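Long-range contacts in flavin prenyltransferase UbiX (Methanocaldococcus jannaschii, PDB 6M8V), which probably makes the prenylated FMN cofactor of UbiD decarboxylases by joining a dimethylallyl group from dimethylallyl phosphate to N5 and C6 of reduced FMN: residues A[14-23]-A[157-168]; A[60-70]-A[97-107]. All blocks are in the same frame, centred on the assembly; numbering follows the deposited sequence.

Interaction 1: residues A[14-23]-A[157-168]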
loop_
_atom_site.group_PDB
_atom_site.type_symbol
_atom_site.label_atom_id
_atom_site.label_comp_id
_atom_site.label_asym_id
_atom_site.label_seq_id
_atom_site.Cartn_x
_atom_site.Cartn_y
_atom_site.Cartn_z
ATOM N N ILE A 14 9.712 -5.977 -37.410
ATOM C CA ILE A 14 10.946 -6.528 -37.966
ATOM C C ILE A 14 11.679 -7.370 -36.931
ATOM O O ILE A 14 12.346 -8.352 -37.278
ATOM C CB ILE A 14 11.843 -5.398 -38.511
ATOM C CG1 ILE A 14 13.078 -5.979 -39.199
ATOM C CG2 ILE A 14 12.240 -4.435 -37.398
ATOM C CD1 ILE A 14 13.918 -4.941 -39.899
ATOM N N TYR A 15 11.567 -7.013 -35.647
ATOM C CA TYR A 15 12.156 -7.840 -34.602
ATOM C C TYR A 15 11.549 -9.235 -34.607
ATOM O O TYR A 15 12.265 -10.231 -34.461
ATOM C CB TYR A 15 11.962 -7.196 -33.230
ATOM C CG TYR A 15 12.704 -5.902 -32.995
ATOM C CD1 TYR A 15 14.091 -5.857 -33.010
ATOM C CD2 TYR A 15 12.014 -4.730 -32.705
ATOM C CE1 TYR A 15 14.767 -4.670 -32.778
ATOM C CE2 TYR A 15 12.683 -3.546 -32.466
ATOM C CZ TYR A 15 14.059 -3.523 -32.505
ATOM O OH TYR A 15 14.722 -2.345 -32.263
ATOM N N ALA A 16 10.228 -9.326 -34.766
ATOM C CA ALA A 16 9.576 -10.632 -34.781
ATOM C C ALA A 16 9.984 -11.439 -36.008
ATOM O O ALA A 16 10.181 -12.657 -35.921
ATOM C CB ALA A 16 8.059 -10.463 -34.729
ATOM N N LYS A 17 10.114 -10.777 -37.159
ATOM C CA LYS A 17 10.530 -11.474 -38.371
ATOM C C LYS A 17 11.928 -12.059 -38.204
ATOM O O LYS A 17 12.157 -13.239 -38.492
ATOM C CB LYS A 17 10.474 -10.522 -39.569
ATOM C CG LYS A 17 10.913 -11.144 -40.904
ATOM C CD LYS A 17 10.927 -10.101 -42.019
ATOM C CE LYS A 17 11.406 -10.681 -43.352
ATOM N NZ LYS A 17 12.792 -11.232 -43.283
ATOM N N ARG A 18 12.871 -11.250 -37.712
ATOM C CA ARG A 18 14.236 -11.728 -37.523
ATOM C C ARG A 18 14.304 -12.844 -36.484
ATOM O O ARG A 18 15.033 -13.825 -36.669
ATOM C CB ARG A 18 15.148 -10.570 -37.124
ATOM C CG ARG A 18 16.611 -10.959 -36.927
ATOM C CD ARG A 18 17.241 -11.511 -38.213
ATOM N NE ARG A 18 16.813 -10.779 -39.404
ATOM C CZ ARG A 18 17.273 -9.581 -39.754
ATOM N NH1 ARG A 18 18.181 -8.966 -39.005
ATOM N NH2 ARG A 18 16.821 -8.993 -40.855
ATOM N N LEU A 19 13.561 -12.709 -35.381
ATOM C CA LEU A 19 13.552 -13.769 -34.374
ATOM C C LEU A 19 13.030 -15.079 -34.954
ATOM O O LEU A 19 13.556 -16.156 -34.648
ATOM C CB LEU A 19 12.709 -13.348 -33.166
ATOM C CG LEU A 19 12.458 -14.430 -32.107
ATOM C CD1 LEU A 19 13.755 -14.839 -31.417
ATOM C CD2 LEU A 19 11.417 -13.978 -31.072
ATOM N N LEU A 20 11.994 -15.007 -35.793
ATOM C CA LEU A 20 11.407 -16.220 -36.356
ATOM C C LEU A 20 12.384 -16.947 -37.270
ATOM O O LEU A 20 12.388 -18.182 -37.320
ATOM C CB LEU A 20 10.130 -15.884 -37.121
ATOM C CG LEU A 20 8.852 -15.677 -36.313
ATOM C CD1 LEU A 20 7.820 -14.990 -37.177
ATOM C CD2 LEU A 20 8.321 -16.998 -35.803
ATOM N N GLU A 21 13.214 -16.207 -38.011
ATOM C CA GLU A 21 14.118 -16.889 -38.930
ATOM C C GLU A 21 15.358 -17.431 -38.229
ATOM O O GLU A 21 15.842 -18.507 -38.596
ATOM C CB GLU A 21 14.507 -15.976 -40.100
ATOM C CG GLU A 21 14.931 -14.566 -39.756
ATOM C CD GLU A 21 14.816 -13.639 -40.960
ATOM O OE1 GLU A 21 13.857 -13.807 -41.746
ATOM O OE2 GLU A 21 15.686 -12.756 -41.130
ATOM N N VAL A 22 15.876 -16.742 -37.207
ATOM C CA VAL A 22 16.970 -17.330 -36.440
ATOM C C VAL A 22 16.513 -18.499 -35.576
ATOM O O VAL A 22 17.352 -19.277 -35.114
ATOM C CB VAL A 22 17.686 -16.280 -35.563
ATOM C CG1 VAL A 22 18.139 -15.093 -36.407
ATOM C CG2 VAL A 22 16.792 -15.834 -34.415
ATOM N N LEU A 23 15.207 -18.653 -35.351
ATOM C CA LEU A 23 14.660 -19.773 -34.594
ATOM C C LEU A 23 14.237 -20.939 -35.472
ATOM O O LEU A 23 13.889 -22.000 -34.928
ATOM C CB LEU A 23 13.455 -19.315 -33.763
ATOM C CG LEU A 23 13.730 -18.601 -32.435
ATOM C CD1 LEU A 23 12.420 -18.257 -31.766
ATOM C CD2 LEU A 23 14.567 -19.500 -31.552
ATOM N N ASN A 157 20.382 -3.613 -39.713
ATOM C CA ASN A 157 20.405 -5.054 -39.477
ATOM C C ASN A 157 21.202 -5.409 -38.226
ATOM O O ASN A 157 20.824 -6.322 -37.481
ATOM C CB ASN A 157 20.985 -5.764 -40.699
ATOM C CG ASN A 157 20.145 -6.943 -41.141
ATOM O OD1 ASN A 157 19.865 -7.847 -40.357
ATOM N ND2 ASN A 157 19.737 -6.938 -42.407
ATOM N N ASP A 158 22.317 -4.710 -37.983
ATOM C CA ASP A 158 23.098 -4.959 -36.772
ATOM C C ASP A 158 22.312 -4.612 -35.513
ATOM O O ASP A 158 22.491 -5.247 -34.468
ATOM C CB ASP A 158 24.393 -4.150 -36.794
ATOM C CG ASP A 158 25.406 -4.680 -37.789
ATOM O OD1 ASP A 158 25.354 -5.881 -38.132
ATOM O OD2 ASP A 158 26.264 -3.881 -38.219
ATOM N N ILE A 159 21.462 -3.591 -35.586
ATOM C CA ILE A 159 20.632 -3.240 -34.444
ATOM C C ILE A 159 19.589 -4.321 -34.198
ATOM O O ILE A 159 19.378 -4.749 -33.057
ATOM C CB ILE A 159 19.995 -1.859 -34.674
ATOM C CG1 ILE A 159 21.090 -0.787 -34.702
ATOM C CG2 ILE A 159 18.945 -1.568 -33.613
ATOM C CD1 ILE A 159 20.569 0.617 -34.796
ATOM N N ILE A 160 18.947 -4.806 -35.268
ATOM C CA ILE A 160 17.926 -5.843 -35.125
ATOM C C ILE A 160 18.536 -7.129 -34.579
ATOM O O ILE A 160 17.922 -7.829 -33.766
ATOM C CB ILE A 160 17.215 -6.088 -36.470
ATOM C CG1 ILE A 160 16.775 -4.765 -37.093
ATOM C CG2 ILE A 160 16.025 -7.020 -36.283
ATOM C CD1 ILE A 160 15.867 -3.948 -36.205
ATOM N N ASN A 161 19.756 -7.458 -35.010
ATOM C CA ASN A 161 20.380 -8.701 -34.570
ATOM C C ASN A 161 20.846 -8.622 -33.121
ATOM O O ASN A 161 20.908 -9.649 -32.436
ATOM C CB ASN A 161 21.551 -9.058 -35.490
ATOM C CG ASN A 161 21.093 -9.602 -36.829
ATOM O OD1 ASN A 161 19.970 -10.084 -36.960
ATOM N ND2 ASN A 161 21.965 -9.531 -37.830
ATOM N N PHE A 162 21.193 -7.427 -32.640
ATOM C CA PHE A 162 21.491 -7.272 -31.219
ATOM C C PHE A 162 20.266 -7.594 -30.372
ATOM O O PHE A 162 20.334 -8.395 -29.430
ATOM C CB PHE A 162 21.981 -5.850 -30.925
ATOM C CG PHE A 162 22.205 -5.580 -29.459
ATOM C CD1 PHE A 162 23.441 -5.813 -28.882
ATOM C CD2 PHE A 162 21.175 -5.106 -28.654
ATOM C CE1 PHE A 162 23.650 -5.577 -27.538
ATOM C CE2 PHE A 162 21.376 -4.873 -27.309
ATOM C CZ PHE A 162 22.617 -5.107 -26.750
ATOM N N VAL A 163 19.133 -6.965 -30.691
ATOM C CA VAL A 163 17.905 -7.183 -29.931
ATOM C C VAL A 163 17.514 -8.657 -29.959
ATOM O O VAL A 163 17.184 -9.249 -28.925
ATOM C CB VAL A 163 16.777 -6.290 -30.475
ATOM C CG1 VAL A 163 15.455 -6.614 -29.780
ATOM C CG2 VAL A 163 17.137 -4.811 -30.305
ATOM N N VAL A 164 17.561 -9.271 -31.143
ATOM C CA VAL A 164 17.153 -10.667 -31.270
ATOM C C VAL A 164 18.136 -11.586 -30.550
ATOM O O VAL A 164 17.734 -12.555 -29.893
ATOM C CB VAL A 164 17.000 -11.035 -32.759
ATOM C CG1 VAL A 164 16.822 -12.540 -32.934
ATOM C CG2 VAL A 164 15.817 -10.283 -33.363
ATOM N N GLY A 165 19.437 -11.294 -30.649
ATOM C CA GLY A 165 20.417 -12.086 -29.922
ATOM C C GLY A 165 20.184 -12.067 -28.424
ATOM O O GLY A 165 20.321 -13.093 -27.749
ATOM N N ARG A 166 19.818 -10.902 -27.883
ATOM C CA ARG A 166 19.509 -10.807 -26.460
ATOM C C ARG A 166 18.276 -11.629 -26.107
ATOM O O ARG A 166 18.217 -12.243 -25.035
ATOM C CB ARG A 166 19.313 -9.343 -26.065
ATOM C CG ARG A 166 20.568 -8.501 -26.193
ATOM C CD ARG A 166 21.633 -8.971 -25.225
ATOM N NE ARG A 166 21.359 -8.498 -23.875
ATOM C CZ ARG A 166 21.558 -9.221 -22.780
ATOM N NH1 ARG A 166 22.034 -10.454 -22.877
ATOM N NH2 ARG A 166 21.277 -8.709 -21.589
ATOM N N VAL A 167 17.282 -11.662 -26.998
ATOM C CA VAL A 167 16.114 -12.508 -26.763
ATOM C C VAL A 167 16.523 -13.973 -26.706
ATOM O O VAL A 167 16.092 -14.718 -25.817
ATOM C CB VAL A 167 15.042 -12.263 -27.839
ATOM C CG1 VAL A 167 13.962 -13.335 -27.761
ATOM C CG2 VAL A 167 14.438 -10.886 -27.674
ATOM N N LEU A 168 17.369 -14.409 -27.641
ATOM C CA LEU A 168 17.854 -15.786 -27.601
ATOM C C LEU A 168 18.666 -16.043 -26.337
ATOM O O LEU A 168 18.587 -17.130 -25.751
ATOM C CB LEU A 168 18.685 -16.098 -28.849
ATOM C CG LEU A 168 17.964 -16.075 -30.201
ATOM C CD1 LEU A 168 18.899 -16.501 -31.332
ATOM C CD2 LEU A 168 16.719 -16.948 -30.175
#
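Arg-18 and Val-164 are knobs in each other's helices: Val-164 sits among Tyr-15, Arg-18, Leu-19 and Val-22, and Arg-18 among Asn-157, Ile-160, Asn-161 and Val-164. Here helix 13-22, which follows the first strand of a Rossmann-like parallel sheet, meets helix 156-171, the last of the chain, with the segment axes 9.5 Å apart and crossing at -61°.

Most of the contact is apolar. Val-164 CG1 lies 3.6 Å from Val-22 CG2, and Leu-168 slides past Leu-19 in the opposite direction, its CD2 reaching Leu-23 CD2 at 3.6 Å. The Tyr-15 ring crosses Val-163 at about a right angle, with CE1 3.4 Å from Val-163 CG2; Phe-149 of a second subunit meets the same ring roughly perpendicularly, so the helix pair borders a subunit interface.

The polar part centres on Arg-18, whose bends at chi2 and chi3 turn the guanidinium toward Asn-157 and Asn-161. Arg-18 NH1 donates to Asn-161 OD1 (2.9 Å, 154°) from well above the carbonyl plane. A second contact of Arg-18 NH1, to Asn-157 OD1, is modelled too short to be trusted in detail. Arg-18 NE reaches Glu-21 OE2 (2.9 Å) on the anti side, and Lys-17 NZ meets Glu-21 OE1 on the syn side at 3.2 Å. An alanine here would probably leave Asn-161 OD1 without this donor and Glu-21 with Lys-17 alone of the two. Ile-160 CG2 covers one face of the guanidinium.

Interaction 2: residues A[60-70]-A[97-107]. With FMN (flavin mononucleotide), chain B; PO4 (phosphate ion), chain C.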
loop_
_atom_site.group_PDB
_atom_site.type_symbol
_atom_site.label_atom_id
_atom_site.label_comp_id
_atom_site.label_asym_id
_atom_site.label_seq_id
_atom_site.Cartn_x
_atom_site.Cartn_y
_atom_site.Cartn_z
ATOM N N TYR A 60 -1.616 -20.244 -35.508
ATOM C CA TYR A 60 -2.994 -20.225 -35.043
ATOM C C TYR A 60 -3.527 -18.801 -35.109
ATOM O O TYR A 60 -2.800 -17.842 -34.836
ATOM C CB TYR A 60 -3.119 -20.766 -33.614
ATOM C CG TYR A 60 -2.636 -22.186 -33.440
ATOM C CD1 TYR A 60 -3.434 -23.267 -33.811
ATOM C CD2 TYR A 60 -1.387 -22.449 -32.898
ATOM C CE1 TYR A 60 -2.992 -24.571 -33.647
ATOM C CE2 TYR A 60 -0.940 -23.743 -32.729
ATOM C CZ TYR A 60 -1.742 -24.801 -33.106
ATOM O OH TYR A 60 -1.287 -26.087 -32.935
ATOM N N GLU A 61 -4.797 -18.672 -35.482
ATOM C CA GLU A 61 -5.433 -17.366 -35.506
ATOM C C GLU A 61 -5.627 -16.857 -34.082
ATOM O O GLU A 61 -5.838 -17.633 -33.146
ATOM C CB GLU A 61 -6.774 -17.441 -36.236
ATOM C CG GLU A 61 -7.087 -16.228 -37.103
ATOM C CD GLU A 61 -6.006 -15.941 -38.127
ATOM O OE1 GLU A 61 -5.185 -15.033 -37.890
ATOM O OE2 GLU A 61 -5.979 -16.619 -39.172
ATOM N N ASN A 62 -5.549 -15.534 -33.920
ATOM C CA ASN A 62 -5.666 -14.946 -32.591
ATOM C C ASN A 62 -7.045 -15.147 -31.980
ATOM O O ASN A 62 -7.204 -14.935 -30.775
ATOM C CB ASN A 62 -5.331 -13.452 -32.639
ATOM C CG ASN A 62 -4.897 -12.901 -31.278
ATOM O OD1 ASN A 62 -4.549 -13.659 -30.369
ATOM N ND2 ASN A 62 -4.906 -11.578 -31.142
ATOM N N ASP A 63 -8.038 -15.562 -32.766
ATOM C CA ASP A 63 -9.372 -15.817 -32.240
ATOM C C ASP A 63 -9.705 -17.303 -32.185
ATOM O O ASP A 63 -10.854 -17.663 -31.910
ATOM C CB ASP A 63 -10.421 -15.064 -33.060
ATOM C CG ASP A 63 -10.403 -15.439 -34.536
ATOM O OD1 ASP A 63 -9.538 -16.236 -34.960
ATOM O OD2 ASP A 63 -11.264 -14.922 -35.275
ATOM N N ASP A 64 -8.727 -18.176 -32.425
ATOM C CA ASP A 64 -8.964 -19.619 -32.462
ATOM C C ASP A 64 -8.735 -20.195 -31.067
ATOM O O ASP A 64 -7.678 -20.742 -30.745
ATOM C CB ASP A 64 -8.065 -20.279 -33.498
ATOM C CG ASP A 64 -8.244 -21.786 -33.557
ATOM O OD1 ASP A 64 -9.248 -22.297 -33.007
ATOM O OD2 ASP A 64 -7.373 -22.462 -34.150
ATOM N N PHE A 65 -9.761 -20.083 -30.224
ATOM C CA PHE A 65 -9.615 -20.580 -28.863
ATOM C C PHE A 65 -9.638 -22.099 -28.800
ATOM O O PHE A 65 -9.236 -22.672 -27.783
ATOM C CB PHE A 65 -10.690 -19.980 -27.958
ATOM C CG PHE A 65 -10.255 -18.712 -27.282
ATOM C CD1 PHE A 65 -9.236 -18.731 -26.338
ATOM C CD2 PHE A 65 -10.844 -17.499 -27.602
ATOM C CE1 PHE A 65 -8.821 -17.567 -25.722
ATOM C CE2 PHE A 65 -10.436 -16.327 -26.985
ATOM C CZ PHE A 65 -9.423 -16.362 -26.043
ATOM N N PHE A 66 -10.068 -22.763 -29.867
ATOM C CA PHE A 66 -9.969 -24.212 -29.940
ATOM C C PHE A 66 -8.563 -24.687 -30.281
ATOM O O PHE A 66 -8.349 -25.898 -30.406
ATOM C CB PHE A 66 -10.980 -24.756 -30.952
ATOM C CG PHE A 66 -12.356 -24.930 -30.383
ATOM C CD1 PHE A 66 -13.086 -23.830 -29.957
ATOM C CD2 PHE A 66 -12.915 -26.189 -30.253
ATOM C CE1 PHE A 66 -14.352 -23.982 -29.424
ATOM C CE2 PHE A 66 -14.183 -26.346 -29.719
ATOM C CZ PHE A 66 -14.901 -25.241 -29.305
ATOM N N SER A 67 -7.610 -23.770 -30.425
ATOM C CA SER A 67 -6.220 -24.152 -30.597
ATOM C C SER A 67 -5.742 -24.935 -29.374
ATOM O O SER A 67 -6.196 -24.686 -28.253
ATOM C CB SER A 67 -5.355 -22.909 -30.805
ATOM O OG SER A 67 -4.008 -23.143 -30.433
ATOM N N PRO A 68 -4.853 -25.913 -29.561
ATOM C CA PRO A 68 -4.313 -26.630 -28.394
ATOM C C PRO A 68 -3.561 -25.731 -27.427
ATOM O O PRO A 68 -3.495 -26.042 -26.229
ATOM C CB PRO A 68 -3.396 -27.694 -29.021
ATOM C CG PRO A 68 -3.179 -27.253 -30.447
ATOM C CD PRO A 68 -4.418 -26.512 -30.836
ATOM N N LEU A 69 -3.001 -24.618 -27.905
ATOM C CA LEU A 69 -2.282 -23.703 -27.028
ATOM C C LEU A 69 -3.170 -23.111 -25.942
ATOM O O LEU A 69 -2.660 -22.719 -24.889
ATOM C CB LEU A 69 -1.660 -22.573 -27.848
ATOM C CG LEU A 69 -0.669 -22.988 -28.930
ATOM C CD1 LEU A 69 -0.116 -21.762 -29.632
ATOM C CD2 LEU A 69 0.449 -23.816 -28.322
ATOM N N ALA A 70 -4.482 -23.053 -26.165
ATOM C CA ALA A 70 -5.406 -22.350 -25.288
ATOM C C ALA A 70 -5.712 -23.097 -23.997
ATOM O O ALA A 70 -6.639 -22.705 -23.282
ATOM C CB ALA A 70 -6.713 -22.060 -26.029
ATOM N N SER A 97 -7.808 -12.191 -20.948
ATOM C CA SER A 97 -7.441 -13.116 -22.016
ATOM C C SER A 97 -8.599 -13.232 -23.010
ATOM O O SER A 97 -9.269 -14.258 -23.123
ATOM C CB SER A 97 -7.054 -14.467 -21.429
ATOM O OG SER A 97 -7.973 -14.867 -20.427
ATOM N N ALA A 98 -8.820 -12.143 -23.753
ATOM C CA ALA A 98 -9.888 -12.098 -24.745
ATOM C C ALA A 98 -9.460 -12.612 -26.114
ATOM O O ALA A 98 -10.301 -12.684 -27.016
ATOM C CB ALA A 98 -10.430 -10.672 -24.896
ATOM N N ASN A 99 -8.186 -12.954 -26.293
ATOM C CA ASN A 99 -7.696 -13.560 -27.524
ATOM C C ASN A 99 -6.700 -14.649 -27.153
ATOM O O ASN A 99 -6.400 -14.866 -25.973
ATOM C CB ASN A 99 -7.073 -12.516 -28.462
ATOM C CG ASN A 99 -5.949 -11.730 -27.808
ATOM O OD1 ASN A 99 -5.092 -12.291 -27.128
ATOM N ND2 ASN A 99 -5.945 -10.421 -28.023
ATOM N N LEU A 100 -6.168 -15.332 -28.171
ATOM C CA LEU A 100 -5.288 -16.465 -27.903
ATOM C C LEU A 100 -3.937 -16.014 -27.356
ATOM O O LEU A 100 -3.348 -16.706 -26.519
ATOM C CB LEU A 100 -5.099 -17.304 -29.170
ATOM C CG LEU A 100 -4.304 -18.611 -29.007
ATOM C CD1 LEU A 100 -5.028 -19.569 -28.079
ATOM C CD2 LEU A 100 -4.009 -19.293 -30.350
ATOM N N ILE A 101 -3.440 -14.858 -27.804
ATOM C CA ILE A 101 -2.143 -14.373 -27.337
ATOM C C ILE A 101 -2.157 -14.172 -25.821
ATOM O O ILE A 101 -1.316 -14.715 -25.098
ATOM C CB ILE A 101 -1.756 -13.083 -28.081
ATOM C CG1 ILE A 101 -1.321 -13.423 -29.514
ATOM C CG2 ILE A 101 -0.644 -12.348 -27.333
ATOM C CD1 ILE A 101 -0.978 -12.208 -30.365
ATOM N N VAL A 102 -3.115 -13.390 -25.320
ATOM C CA VAL A 102 -3.178 -13.129 -23.885
ATOM C C VAL A 102 -3.495 -14.408 -23.121
ATOM O O VAL A 102 -3.010 -14.610 -22.002
ATOM C CB VAL A 102 -4.205 -12.012 -23.597
ATOM C CG1 VAL A 102 -4.200 -11.622 -22.107
ATOM C CG2 VAL A 102 -3.915 -10.812 -24.460
ATOM N N ARG A 103 -4.288 -15.302 -23.713
ATOM C CA ARG A 103 -4.601 -16.556 -23.039
ATOM C C ARG A 103 -3.345 -17.398 -22.824
ATOM O O ARG A 103 -3.157 -17.965 -21.739
ATOM C CB ARG A 103 -5.662 -17.328 -23.832
ATOM C CG ARG A 103 -5.912 -18.758 -23.353
ATOM C CD ARG A 103 -6.443 -18.827 -21.910
ATOM N NE ARG A 103 -6.762 -20.206 -21.538
ATOM C CZ ARG A 103 -7.067 -20.616 -20.308
ATOM N NH1 ARG A 103 -7.105 -19.753 -19.305
ATOM N NH2 ARG A 103 -7.339 -21.898 -20.080
ATOM N N VAL A 104 -2.456 -17.473 -23.826
ATOM C CA VAL A 104 -1.243 -18.272 -23.634
ATOM C C VAL A 104 -0.255 -17.565 -22.711
ATOM O O VAL A 104 0.545 -18.223 -22.035
ATOM C CB VAL A 104 -0.582 -18.657 -24.977
ATOM C CG1 VAL A 104 -1.562 -19.422 -25.873
ATOM C CG2 VAL A 104 -0.014 -17.447 -25.693
ATOM N N CYS A 105 -0.280 -16.227 -22.655
ATOM C CA CYS A 105 0.505 -15.542 -21.627
ATOM C C CYS A 105 -0.032 -15.848 -20.238
ATOM O O CYS A 105 0.744 -16.118 -19.315
ATOM C CB CYS A 105 0.515 -14.032 -21.861
ATOM S SG CYS A 105 1.388 -13.533 -23.347
ATOM N N ASP A 106 -1.357 -15.810 -20.068
ATOM C CA ASP A 106 -1.946 -16.126 -18.770
ATOM C C ASP A 106 -1.658 -17.572 -18.380
ATOM O O ASP A 106 -1.423 -17.875 -17.203
ATOM C CB ASP A 106 -3.454 -15.855 -18.805
ATOM C CG ASP A 106 -4.061 -15.707 -17.419
ATOM O OD1 ASP A 106 -3.510 -14.946 -16.587
ATOM O OD2 ASP A 106 -5.104 -16.348 -17.161
ATOM N N ILE A 107 -1.660 -18.474 -19.363
ATOM C CA ILE A 107 -1.301 -19.867 -19.121
ATOM C C ILE A 107 0.153 -19.969 -18.682
ATOM O O ILE A 107 0.486 -20.679 -17.725
ATOM C CB ILE A 107 -1.566 -20.712 -20.382
ATOM C CG1 ILE A 107 -3.067 -20.970 -20.553
ATOM C CG2 ILE A 107 -0.770 -22.014 -20.345
ATOM C CD1 ILE A 107 -3.435 -21.547 -21.916
HETATM N N1 FMN B . -10.641 -19.873 -19.823
HETATM C C2 FMN B . -10.619 -19.955 -18.446
HETATM O O2 FMN B . -10.321 -18.947 -17.827
HETATM N N3 FMN B . -10.920 -21.135 -17.774
HETATM C C4 FMN B . -11.264 -22.254 -18.522
HETATM O O4 FMN B . -11.552 -23.333 -17.996
HETATM C C4A FMN B . -11.287 -22.172 -19.906
HETATM N N5 FMN B . -11.623 -23.294 -20.618
HETATM C C5A FMN B . -11.655 -23.237 -21.988
HETATM C C6 FMN B . -12.000 -24.382 -22.681
HETATM C C7 FMN B . -12.037 -24.353 -24.061
HETATM C C7M FMN B . -12.416 -25.594 -24.798
HETATM C C8 FMN B . -11.734 -23.185 -24.748
HETATM C C8M FMN B . -11.787 -23.182 -26.244
HETATM C C9 FMN B . -11.386 -22.032 -24.052
HETATM C C9A FMN B . -11.347 -22.058 -22.662
HETATM N N10 FMN B . -11.009 -20.921 -21.949
HETATM C C10 FMN B . -10.975 -20.985 -20.566
HETATM C "C1'" FMN B . -10.660 -19.642 -22.667
HETATM C "C2'" FMN B . -11.789 -18.618 -22.626
HETATM O "O2'" FMN B . -12.923 -19.133 -23.288
HETATM C "C3'" FMN B . -11.388 -17.312 -23.293
HETATM O "O3'" FMN B . -10.546 -16.570 -22.434
HETATM C "C4'" FMN B . -12.618 -16.499 -23.700
HETATM O "O4'" FMN B . -12.202 -15.284 -24.277
HETATM C "C5'" FMN B . -13.574 -16.210 -22.546
HETATM O "O5'" FMN B . -14.538 -15.271 -22.983
HETATM P P FMN B . -15.959 -15.091 -22.237
HETATM O O1P FMN B . -16.752 -16.358 -22.388
HETATM O O2P FMN B . -15.701 -14.851 -20.769
HETATM O O3P FMN B . -16.703 -13.921 -22.831
HETATM P P PO4 C . -6.941 -25.428 -18.536
HETATM O O1 PO4 C . -7.361 -25.534 -19.985
HETATM O O2 PO4 C . -7.018 -26.781 -17.865
HETATM O O3 PO4 C . -5.518 -24.923 -18.452
HETATM O O4 PO4 C . -7.872 -24.463 -17.838
#
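Phe-65 turns the rim of its ring to the start of helix 100-110 and one face to the ribityl chain of FMN. Arg-103 CB touches that rim near the ring plane, 3.7 Å from Phe-65 CE1, and Ala-98 O lies at the edge as well. FMN C3' sits 3.5 Å above the Phe-65 ring plane, offset toward the rim, while the neighbouring O3' donates to the backbone oxygen of Ser-97.

Arg-103 sets its CG opposite the backbone N (chi1 171°) and then bends at chi2, which brings the guanidinium beside Ala-70. Arg-103 NE donates to Ala-70 O (3.0 Å, 163°); the oxygen is in the guanidinium plane, but the donor stands well above the carbonyl plane. FMN N1 lies over one face of the group and Ile-107 CG1 over the opposite face. NH1 makes a salt bridge to Glu-121 of a fourth subunit, and that subunit also supplies many of the hydrogen bonds to this FMN; NH2 makes a weak hydrogen bond to a phosphate ion, probably from the crystallisation liquor.

In this Rossmann-like fold the loop after edge strand 58-61 closes over a helix N-terminus beside a flavin shared between subunits. Asn-62 meets that helix end with two oxygens: its backbone O accepts from Leu-100 N (2.8 Å), and OD1 takes Ile-101 N (3.0 Å) almost head-on. Asn-99 is the N-cap, its OD1 accepting from Val-102 N at 2.9 Å. The two asparagine amides are turned 38° apart, and their ND2 atoms, both donors, form no bond to each other. Leu-100 spreads its two methyls: CD1 packs on Ala-70 CB (3.6 Å) and CD2 on Tyr-60 CB (3.7 Å). The Tyr-60 ring has Ser-67 OG over the centre of one face.

Overall arrangement
Interactions 1 and 2 lie on opposite sides of the chain's centre, their own centres 24 Å apart and their nearest atoms about 10 Å apart, with 60-70/97-107 nested in the loop that 14-23/157-168 closes. Each faces different neighbours in the twelve-chain assembly. Interaction 2 borders an FMN held largely by another subunit, yet its Asn-62 side chain is about 4 Å from that of Ser-34, a residue of this chain's own FMN pocket, which holds a different flavin from the one Phe-65 touches. On the side of interaction 1, the side chain of Tyr-15 lies about 10 Å from a bound FMN and about 5 Å from that of Arg-120, which lines the FMN pocket. Helix 156-171 also carries Arg-166, predicted to bind dimethylallyl phosphate and salt-bridged to Glu-111 of a third subunit.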